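Local coordinates for sesquisabinene B synthase 2 (Santalum album, PDB 6A2A), which probably cyclises farnesyl diphosphate to the sesquiterpene sesquisabinene B with the help of magnesium or manganese ions, as a plant terpene synthase of the Tpsb subfamily, at residues G173-D178 against W503-N508; G162-Y167 against S208-L213. All blocks are in the same frame, centred on the assembly; numbering follows the deposited sequence.

Contact 1 (G173-D178 against W503-N508); sequences GWEGED and WWKRLN
Asn508 and Lys505, one turn apart on helix 489-510, receive the loop 173-178 against that helix, a seam between the two all-helical parts of a plant terpene synthase: the N-terminal domain supplies the loop, the metal-binding domain the helix. The loop turns over as a type II beta turn from Trp174 to Glu177, with Gly176 at the positive-phi corner.

Hydrogen bonding across the seam centres on the Asn508 amide. ND2 donates to Gly173 O over 3.0 Å, nearly straight at 171°, and the acceptor lies in the amide plane. ND2 also bonds Phe171 O, while OD1 takes a hydrogen bond from His216, so the buried amide is held at both ends and its rotation is fixed. A water accepts from Glu175 N and donates weakly to Lys505 O.

Apolar contact comes from the methylenes of Lys505. With CG beside the backbone N (chi1 -77°) and the rest extended, the chain passes across the loop backbone at about a right angle, its CG 3.7 Å from Trp174 C, and carries NZ onward to a salt bridge with Asp181. Trp174 meets the helix obliquely, CD1 lying 3.8 Å from Asn508 CB, and Arg132 makes a cation-pi contact with the same indole.

Charge pairing is looser. Glu175 OE1 sits over one face of the Arg506 guanidinium, with no N-H aimed at it, so the attraction is electrostatic. A leucine in place of Arg506 would probably leave the Glu175 carboxylate without this opposite charge and freer to turn. The Arg506 chain bends at chi3 (81°), bringing NE to 3.4 Å from Glu175 OE1.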
ATOM      1  N   GLY A 173      28.783  32.453   2.131  1.00 17.85           N
ATOM      2  CA  GLY A 173      30.143  32.558   2.649  1.00 22.02           C
ATOM      3  C   GLY A 173      30.658  31.261   3.284  1.00 23.56           C
ATOM      4  O   GLY A 173      29.903  30.351   3.649  1.00 21.16           O
ATOM      5  N   TRP A 174      31.979  31.225   3.399  1.00 23.77           N
ATOM      6  CA  TRP A 174      32.741  30.079   3.986  1.00 24.53           C
ATOM      7  C   TRP A 174      33.454  30.512   5.254  1.00 21.85           C
ATOM      8  O   TRP A 174      33.496  31.694   5.655  1.00 23.17           O
ATOM      9  CB  TRP A 174      33.773  29.511   2.986  1.00 21.34           C
ATOM     10  CG  TRP A 174      33.309  29.057   1.651  1.00 21.66           C
ATOM     11  CD1 TRP A 174      32.020  28.892   1.190  1.00 20.46           C
ATOM     12  CD2 TRP A 174      34.165  28.654   0.581  1.00 23.95           C
ATOM     13  NE1 TRP A 174      32.045  28.411  -0.079  1.00 22.18           N
ATOM     14  CE2 TRP A 174      33.348  28.328  -0.500  1.00 22.69           C
ATOM     15  CE3 TRP A 174      35.559  28.580   0.423  1.00 27.63           C
ATOM     16  CZ2 TRP A 174      33.856  27.846  -1.701  1.00 27.02           C
ATOM     17  CZ3 TRP A 174      36.060  28.102  -0.765  1.00 25.23           C
ATOM     18  CH2 TRP A 174      35.227  27.746  -1.811  1.00 27.51           C
ATOM     19  N   GLU A 175      34.023  29.552   5.997  1.00 23.50           N
ATOM     20  CA  GLU A 175      34.769  29.940   7.161  1.00 23.61           C
ATOM     21  C   GLU A 175      35.974  30.793   6.685  1.00 21.55           C
ATOM     22  O   GLU A 175      36.471  30.596   5.577  1.00 24.97           O
ATOM     23  CB  GLU A 175      35.263  28.743   8.000  1.00 26.49           C
ATOM     24  CG  GLU A 175      34.186  27.955   8.725  1.00 26.73           C
ATOM     25  CD  GLU A 175      34.789  26.872   9.628  1.00 26.26           C
ATOM     26  OE1 GLU A 175      35.367  25.928   9.088  1.00 26.97           O
ATOM     27  OE2 GLU A 175      34.785  27.045  10.828  1.00 32.25           O
ATOM     28  N   GLY A 176      36.472  31.600   7.571  1.00 25.24           N
ATOM     29  CA  GLY A 176      37.617  32.509   7.267  1.00 25.53           C
ATOM     30  C   GLY A 176      37.280  33.606   6.271  1.00 28.73           C
ATOM     31  O   GLY A 176      38.190  34.284   5.807  1.00 30.29           O
ATOM     32  N   GLU A 177      36.014  33.806   5.886  1.00 26.05           N
ATOM     33  CA  GLU A 177      35.686  34.901   4.961  1.00 25.10           C
ATOM     34  C   GLU A 177      35.002  36.018   5.756  1.00 29.03           C
ATOM     35  O   GLU A 177      33.748  36.218   5.748  1.00 29.20           O
ATOM     36  CB  GLU A 177      34.890  34.391   3.770  1.00 24.29           C
ATOM     37  CG  GLU A 177      35.633  33.440   2.865  1.00 22.85           C
ATOM     38  CD  GLU A 177      34.873  32.971   1.673  1.00 23.51           C
ATOM     39  OE1 GLU A 177      33.634  32.738   1.801  1.00 26.02           O
ATOM     40  OE2 GLU A 177      35.488  32.822   0.572  1.00 26.22           O
ATOM     41  N   ASP A 178      35.856  36.782   6.426  1.00 26.70           N
ATOM     42  CA  ASP A 178      35.501  37.760   7.411  1.00 30.77           C
ATOM     43  C   ASP A 178      34.631  38.921   6.822  1.00 26.05           C
ATOM     44  O   ASP A 178      33.833  39.517   7.553  1.00 27.19           O
ATOM     45  CB  ASP A 178      36.796  38.361   8.022  1.00 36.95           C
ATOM     46  CG  ASP A 178      37.844  38.794   6.922  1.00 44.99           C
ATOM     47  OD1 ASP A 178      38.218  37.974   6.019  1.00 43.27           O
ATOM     48  OD2 ASP A 178      38.309  39.955   6.944  1.00 48.00           O
ATOM     49  N   TRP A 503      28.358  25.891  10.865  1.00 21.72           N
ATOM     50  CA  TRP A 503      28.146  24.618  10.157  1.00 18.52           C
ATOM     51  C   TRP A 503      27.597  24.854   8.756  1.00 20.17           C
ATOM     52  O   TRP A 503      27.930  24.140   7.843  1.00 18.95           O
ATOM     53  CB  TRP A 503      27.253  23.694  10.987  1.00 19.67           C
ATOM     54  CG  TRP A 503      27.905  23.010  12.144  1.00 19.26           C
ATOM     55  CD1 TRP A 503      27.655  23.184  13.468  1.00 20.20           C
ATOM     56  CD2 TRP A 503      28.932  22.009  12.062  1.00 17.58           C
ATOM     57  NE1 TRP A 503      28.485  22.387  14.232  1.00 22.81           N
ATOM     58  CE2 TRP A 503      29.263  21.654  13.389  1.00 19.50           C
ATOM     59  CE3 TRP A 503      29.632  21.440  11.004  1.00 20.54           C
ATOM     60  CZ2 TRP A 503      30.242  20.710  13.668  1.00 20.37           C
ATOM     61  CZ3 TRP A 503      30.644  20.548  11.291  1.00 22.43           C
ATOM     62  CH2 TRP A 503      30.889  20.165  12.591  1.00 20.22           C
ATOM     63  N   TRP A 504      26.777  25.910   8.557  1.00 18.22           N
ATOM     64  CA  TRP A 504      26.411  26.280   7.222  1.00 16.58           C
ATOM     65  C   TRP A 504      27.642  26.635   6.373  1.00 16.58           C
ATOM     66  O   TRP A 504      27.677  26.313   5.212  1.00 18.01           O
ATOM     67  CB  TRP A 504      25.397  27.445   7.255  1.00 16.98           C
ATOM     68  CG  TRP A 504      23.969  27.041   7.047  1.00 17.33           C
ATOM     69  CD1 TRP A 504      23.008  27.027   8.008  1.00 17.24           C
ATOM     70  CD2 TRP A 504      23.352  26.539   5.861  1.00 17.43           C
ATOM     71  NE1 TRP A 504      21.827  26.597   7.482  1.00 18.06           N
ATOM     72  CE2 TRP A 504      21.996  26.302   6.176  1.00 16.71           C
ATOM     73  CE3 TRP A 504      23.771  26.323   4.539  1.00 17.72           C
ATOM     74  CZ2 TRP A 504      21.070  25.875   5.233  1.00 16.40           C
ATOM     75  CZ3 TRP A 504      22.859  25.861   3.617  1.00 19.88           C
ATOM     76  CH2 TRP A 504      21.518  25.659   3.960  1.00 17.61           C
ATOM     77  N   LYS A 505      28.569  27.389   6.920  1.00 18.99           N
ATOM     78  CA  LYS A 505      29.822  27.695   6.181  1.00 18.25           C
ATOM     79  C   LYS A 505      30.540  26.414   5.718  1.00 20.82           C
ATOM     80  O   LYS A 505      31.011  26.301   4.590  1.00 19.91           O
ATOM     81  CB  LYS A 505      30.707  28.555   7.068  1.00 20.39           C
ATOM     82  CG  LYS A 505      30.302  30.030   7.168  1.00 20.70           C
ATOM     83  CD  LYS A 505      31.001  30.695   8.307  1.00 21.42           C
ATOM     84  CE  LYS A 505      30.538  32.108   8.538  1.00 23.91           C
ATOM     85  NZ  LYS A 505      31.279  32.738   9.644  1.00 28.98           N
ATOM     86  N   ARG A 506      30.595  25.422   6.595  1.00 20.30           N
ATOM     87  CA  ARG A 506      31.217  24.137   6.226  1.00 21.46           C
ATOM     88  C   ARG A 506      30.421  23.424   5.149  1.00 19.69           C
ATOM     89  O   ARG A 506      30.967  22.891   4.211  1.00 22.54           O
ATOM     90  CB  ARG A 506      31.395  23.322   7.523  1.00 24.13           C
ATOM     91  CG  ARG A 506      32.194  24.068   8.573  1.00 25.08           C
ATOM     92  CD  ARG A 506      32.922  23.232   9.607  1.00 28.26           C
ATOM     93  NE  ARG A 506      34.172  22.748   9.061  1.00 28.51           N
ATOM     94  CZ  ARG A 506      35.090  22.106   9.784  1.00 29.52           C
ATOM     95  NH1 ARG A 506      34.895  21.888  11.085  1.00 34.96           N
ATOM     96  NH2 ARG A 506      36.199  21.722   9.199  1.00 33.50           N
ATOM     97  N   LEU A 507      29.072  23.336   5.263  1.00 20.55           N
ATOM     98  CA  LEU A 507      28.228  22.820   4.211  1.00 21.28           C
ATOM     99  C   LEU A 507      28.466  23.496   2.846  1.00 22.12           C
ATOM    100  O   LEU A 507      28.550  22.819   1.833  1.00 22.13           O
ATOM    101  CB  LEU A 507      26.770  23.082   4.626  1.00 24.49           C
ATOM    102  CG  LEU A 507      25.919  22.034   5.298  1.00 27.83           C
ATOM    103  CD1 LEU A 507      24.433  22.405   5.137  1.00 23.39           C
ATOM    104  CD2 LEU A 507      26.173  20.607   4.840  1.00 30.70           C
ATOM    105  N   ASN A 508      28.497  24.856   2.811  1.00 19.70           N
ATOM    106  CA  ASN A 508      28.690  25.609   1.599  1.00 21.04           C
ATOM    107  C   ASN A 508      30.018  25.233   0.928  1.00 18.72           C
ATOM    108  O   ASN A 508      30.054  24.958  -0.243  1.00 21.98           O
ATOM    109  CB  ASN A 508      28.727  27.129   1.879  1.00 20.50           C
ATOM    110  CG  ASN A 508      27.385  27.724   2.257  1.00 20.30           C
ATOM    111  OD1 ASN A 508      26.351  27.111   1.993  1.00 19.30           O
ATOM    112  ND2 ASN A 508      27.422  28.888   2.873  1.00 20.04           N
TER
HETATM  113  O   HOH W   1      33.750  26.888   5.191  1.00 22.89           O

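Contact 2 (G162-Y167 against S208-L213); sequences GLLSLY and SHALDL
Tyr167 and Leu164 of helix 160-170 reach across to helix 201-212, a pairing of near-parallel helices within the all-helical N-terminal domain of the terpene synthase fold. The short segments cross at 25°, and their axes approach to 11.0 Å, a separation that is bridged largely by the long side chains of the first helix and one small residue of the second.

Along the second helix the contact begins at Ala210, the residue that both Leu164 and Tyr167 touch. Its CB points toward helix 160-170 and is met by Leu164 CD1 at 3.5 Å and by the Tyr167 ring, whose CE2 lies 3.8 Å from that same CB. The methyl is thus touched by an aliphatic branch and an aromatic ring from directions about at right angles. Hydrogen bonding across the two segments is confined to the same residue. CG of Tyr167 is anti to the backbone N (chi1 172°), which extends the ring across the gap until its hydroxyl arrives at the last turn of helix 201-212. There the hydroxyl donates a hydrogen bond to the carbonyl oxygen of Ala210, Tyr167 OH standing 2.6 Å from Ala210 O and above the carbonyl plane by 38°. Ala210 O lies at the edge of the Tyr167 ring, near the ring plane.

Next comes Leu211, where CD2 approaches Tyr167 CE1 obliquely at 4.3 Å, a looser contact beside the phenol. At Leu213 the chain leaves helical geometry; Pro214, just beyond, also touches Tyr167. Leu213 itself comes nearest through its backbone, C lying 4.5 Å from Tyr167 OH.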
ATOM      1  N   GLY A 162      19.941  47.077  -2.649  1.00 29.30           N
ATOM      2  CA  GLY A 162      21.393  46.754  -2.454  1.00 28.14           C
ATOM      3  C   GLY A 162      21.664  46.033  -1.138  1.00 28.46           C
ATOM      4  O   GLY A 162      22.335  44.973  -1.115  1.00 26.33           O
ATOM      5  N   LEU A 163      21.166  46.585  -0.057  1.00 22.71           N
ATOM      6  CA  LEU A 163      21.336  46.009   1.245  1.00 22.55           C
ATOM      7  C   LEU A 163      20.762  44.593   1.262  1.00 23.32           C
ATOM      8  O   LEU A 163      21.390  43.722   1.838  1.00 20.69           O
ATOM      9  CB  LEU A 163      20.666  46.820   2.348  1.00 25.41           C
ATOM     10  CG  LEU A 163      21.290  48.162   2.712  1.00 29.89           C
ATOM     11  CD1 LEU A 163      20.422  48.840   3.754  1.00 31.67           C
ATOM     12  CD2 LEU A 163      22.712  48.006   3.243  1.00 31.51           C
ATOM     13  N   LEU A 164      19.555  44.400   0.742  1.00 20.07           N
ATOM     14  CA  LEU A 164      18.906  43.061   0.780  1.00 20.90           C
ATOM     15  C   LEU A 164      19.739  42.097  -0.054  1.00 23.53           C
ATOM     16  O   LEU A 164      19.932  40.936   0.344  1.00 21.25           O
ATOM     17  CB  LEU A 164      17.484  43.135   0.210  1.00 21.54           C
ATOM     18  CG  LEU A 164      16.720  41.809   0.112  1.00 21.03           C
ATOM     19  CD1 LEU A 164      16.575  41.196   1.504  1.00 21.50           C
ATOM     20  CD2 LEU A 164      15.346  41.994  -0.498  1.00 22.36           C
ATOM     21  N   SER A 165      20.246  42.536  -1.201  1.00 19.48           N
ATOM     22  CA  SER A 165      21.033  41.575  -2.003  1.00 22.47           C
ATOM     23  C   SER A 165      22.342  41.206  -1.277  1.00 21.72           C
ATOM     24  O   SER A 165      22.762  40.000  -1.266  1.00 23.62           O
ATOM     25  CB  SER A 165      21.287  42.140  -3.368  1.00 21.23           C
ATOM     26  OG  SER A 165      20.099  42.178  -4.128  1.00 21.96           O
ATOM     27  N   LEU A 166      22.953  42.132  -0.589  1.00 21.82           N
ATOM     28  CA  LEU A 166      24.173  41.853   0.171  1.00 25.12           C
ATOM     29  C   LEU A 166      23.887  40.859   1.302  1.00 25.71           C
ATOM     30  O   LEU A 166      24.641  39.903   1.536  1.00 22.29           O
ATOM     31  CB  LEU A 166      24.696  43.154   0.765  1.00 22.76           C
ATOM     32  CG  LEU A 166      25.948  43.069   1.632  1.00 21.70           C
ATOM     33  CD1 LEU A 166      27.113  42.550   0.815  1.00 21.16           C
ATOM     34  CD2 LEU A 166      26.277  44.409   2.224  1.00 22.75           C
ATOM     35  N   TYR A 167      22.796  41.136   2.032  1.00 22.17           N
ATOM     36  CA  TYR A 167      22.333  40.246   3.085  1.00 22.53           C
ATOM     37  C   TYR A 167      22.209  38.839   2.515  1.00 19.19           C
ATOM     38  O   TYR A 167      22.740  37.911   3.138  1.00 22.95           O
ATOM     39  CB  TYR A 167      20.986  40.700   3.653  1.00 19.12           C
ATOM     40  CG  TYR A 167      20.337  39.730   4.619  1.00 17.96           C
ATOM     41  CD1 TYR A 167      20.612  39.786   5.973  1.00 18.95           C
ATOM     42  CD2 TYR A 167      19.353  38.880   4.191  1.00 18.27           C
ATOM     43  CE1 TYR A 167      19.948  38.981   6.888  1.00 21.90           C
ATOM     44  CE2 TYR A 167      18.724  38.011   5.073  1.00 19.77           C
ATOM     45  CZ  TYR A 167      18.981  38.107   6.436  1.00 18.57           C
ATOM     46  OH  TYR A 167      18.307  37.264   7.289  1.00 19.43           O
ATOM     47  N   SER A 208      11.235  41.768   5.121  1.00 21.04           N
ATOM     48  CA  SER A 208      10.696  41.151   6.297  1.00 22.89           C
ATOM     49  C   SER A 208      10.896  39.626   6.233  1.00 19.45           C
ATOM     50  O   SER A 208      11.289  38.979   7.242  1.00 20.94           O
ATOM     51  CB  SER A 208       9.250  41.560   6.396  1.00 26.10           C
ATOM     52  OG  SER A 208       8.661  40.963   7.496  1.00 29.87           O
ATOM     53  N   HIS A 209      10.592  39.086   5.075  1.00 19.12           N
ATOM     54  CA  HIS A 209      10.692  37.673   4.794  1.00 19.91           C
ATOM     55  C   HIS A 209      12.142  37.246   4.946  1.00 19.75           C
ATOM     56  O   HIS A 209      12.439  36.223   5.589  1.00 19.67           O
ATOM     57  CB  HIS A 209      10.173  37.394   3.410  1.00 18.60           C
ATOM     58  CG  HIS A 209       9.980  35.963   3.040  1.00 18.66           C
ATOM     59  ND1 HIS A 209       8.908  35.240   3.504  1.00 19.01           N
ATOM     60  CD2 HIS A 209      10.589  35.184   2.127  1.00 18.99           C
ATOM     61  CE1 HIS A 209       8.859  34.069   2.894  1.00 20.48           C
ATOM     62  NE2 HIS A 209       9.875  33.998   2.041  1.00 19.74           N
ATOM     63  N   ALA A 210      13.046  38.045   4.404  1.00 18.97           N
ATOM     64  CA  ALA A 210      14.478  37.763   4.475  1.00 20.97           C
ATOM     65  C   ALA A 210      15.030  37.827   5.888  1.00 21.78           C
ATOM     66  O   ALA A 210      15.880  36.994   6.263  1.00 19.47           O
ATOM     67  CB  ALA A 210      15.245  38.715   3.611  1.00 22.56           C
ATOM     68  N   LEU A 211      14.629  38.808   6.679  1.00 19.02           N
ATOM     69  CA  LEU A 211      15.094  38.943   8.041  1.00 19.82           C
ATOM     70  C   LEU A 211      14.625  37.752   8.901  1.00 23.09           C
ATOM     71  O   LEU A 211      15.325  37.338   9.833  1.00 22.06           O
ATOM     72  CB  LEU A 211      14.624  40.279   8.603  1.00 21.10           C
ATOM     73  CG  LEU A 211      15.380  41.490   8.055  1.00 20.51           C
ATOM     74  CD1 LEU A 211      14.734  42.776   8.541  1.00 23.74           C
ATOM     75  CD2 LEU A 211      16.848  41.463   8.490  1.00 22.56           C
ATOM     76  N   ASP A 212      13.451  37.227   8.609  1.00 22.45           N
ATOM     77  CA  ASP A 212      12.995  35.975   9.251  1.00 21.43           C
ATOM     78  C   ASP A 212      13.899  34.817   8.894  1.00 22.06           C
ATOM     79  O   ASP A 212      14.381  34.118   9.807  1.00 22.46           O
ATOM     80  CB  ASP A 212      11.551  35.639   8.878  1.00 21.81           C
ATOM     81  CG  ASP A 212      10.530  36.517   9.581  1.00 27.28           C
ATOM     82  OD1 ASP A 212      10.841  37.276  10.496  1.00 27.33           O
ATOM     83  OD2 ASP A 212       9.389  36.432   9.139  1.00 28.80           O
ATOM     84  N   LEU A 213      14.121  34.569   7.597  1.00 19.55           N
ATOM     85  CA  LEU A 213      15.066  33.530   7.110  1.00 18.67           C
ATOM     86  C   LEU A 213      15.644  33.986   5.776  1.00 18.77           C
ATOM     87  O   LEU A 213      14.884  34.328   4.861  1.00 18.83           O
ATOM     88  CB  LEU A 213      14.385  32.176   6.897  1.00 18.22           C
ATOM     89  CG  LEU A 213      14.048  31.362   8.145  1.00 20.21           C
ATOM     90  CD1 LEU A 213      13.210  30.161   7.758  1.00 19.36           C
ATOM     91  CD2 LEU A 213      15.281  30.930   8.907  1.00 21.86           C
TER

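How the contacts relate
The segments alternate along the chain: 162-167, then 173-178, 208-213 and finally 503-508, so the two contacts cross in sequence. Their centres are 18 Å apart and their nearest atoms about 8 Å, without touching. Helix 160-170 leads directly into the loop that holds 173-178, which ties them together: contact 2 joins that helix to helix 201-212 within the N-terminal domain, and contact 1 joins the loop to helix 489-510 of the metal-binding domain. Phe171, between 162-167 and 173-178, meets Tyr167 edge-to-face. Both contacts lie away from the metal-binding residues, and together illustrate packing within a domain continuing into packing between domains.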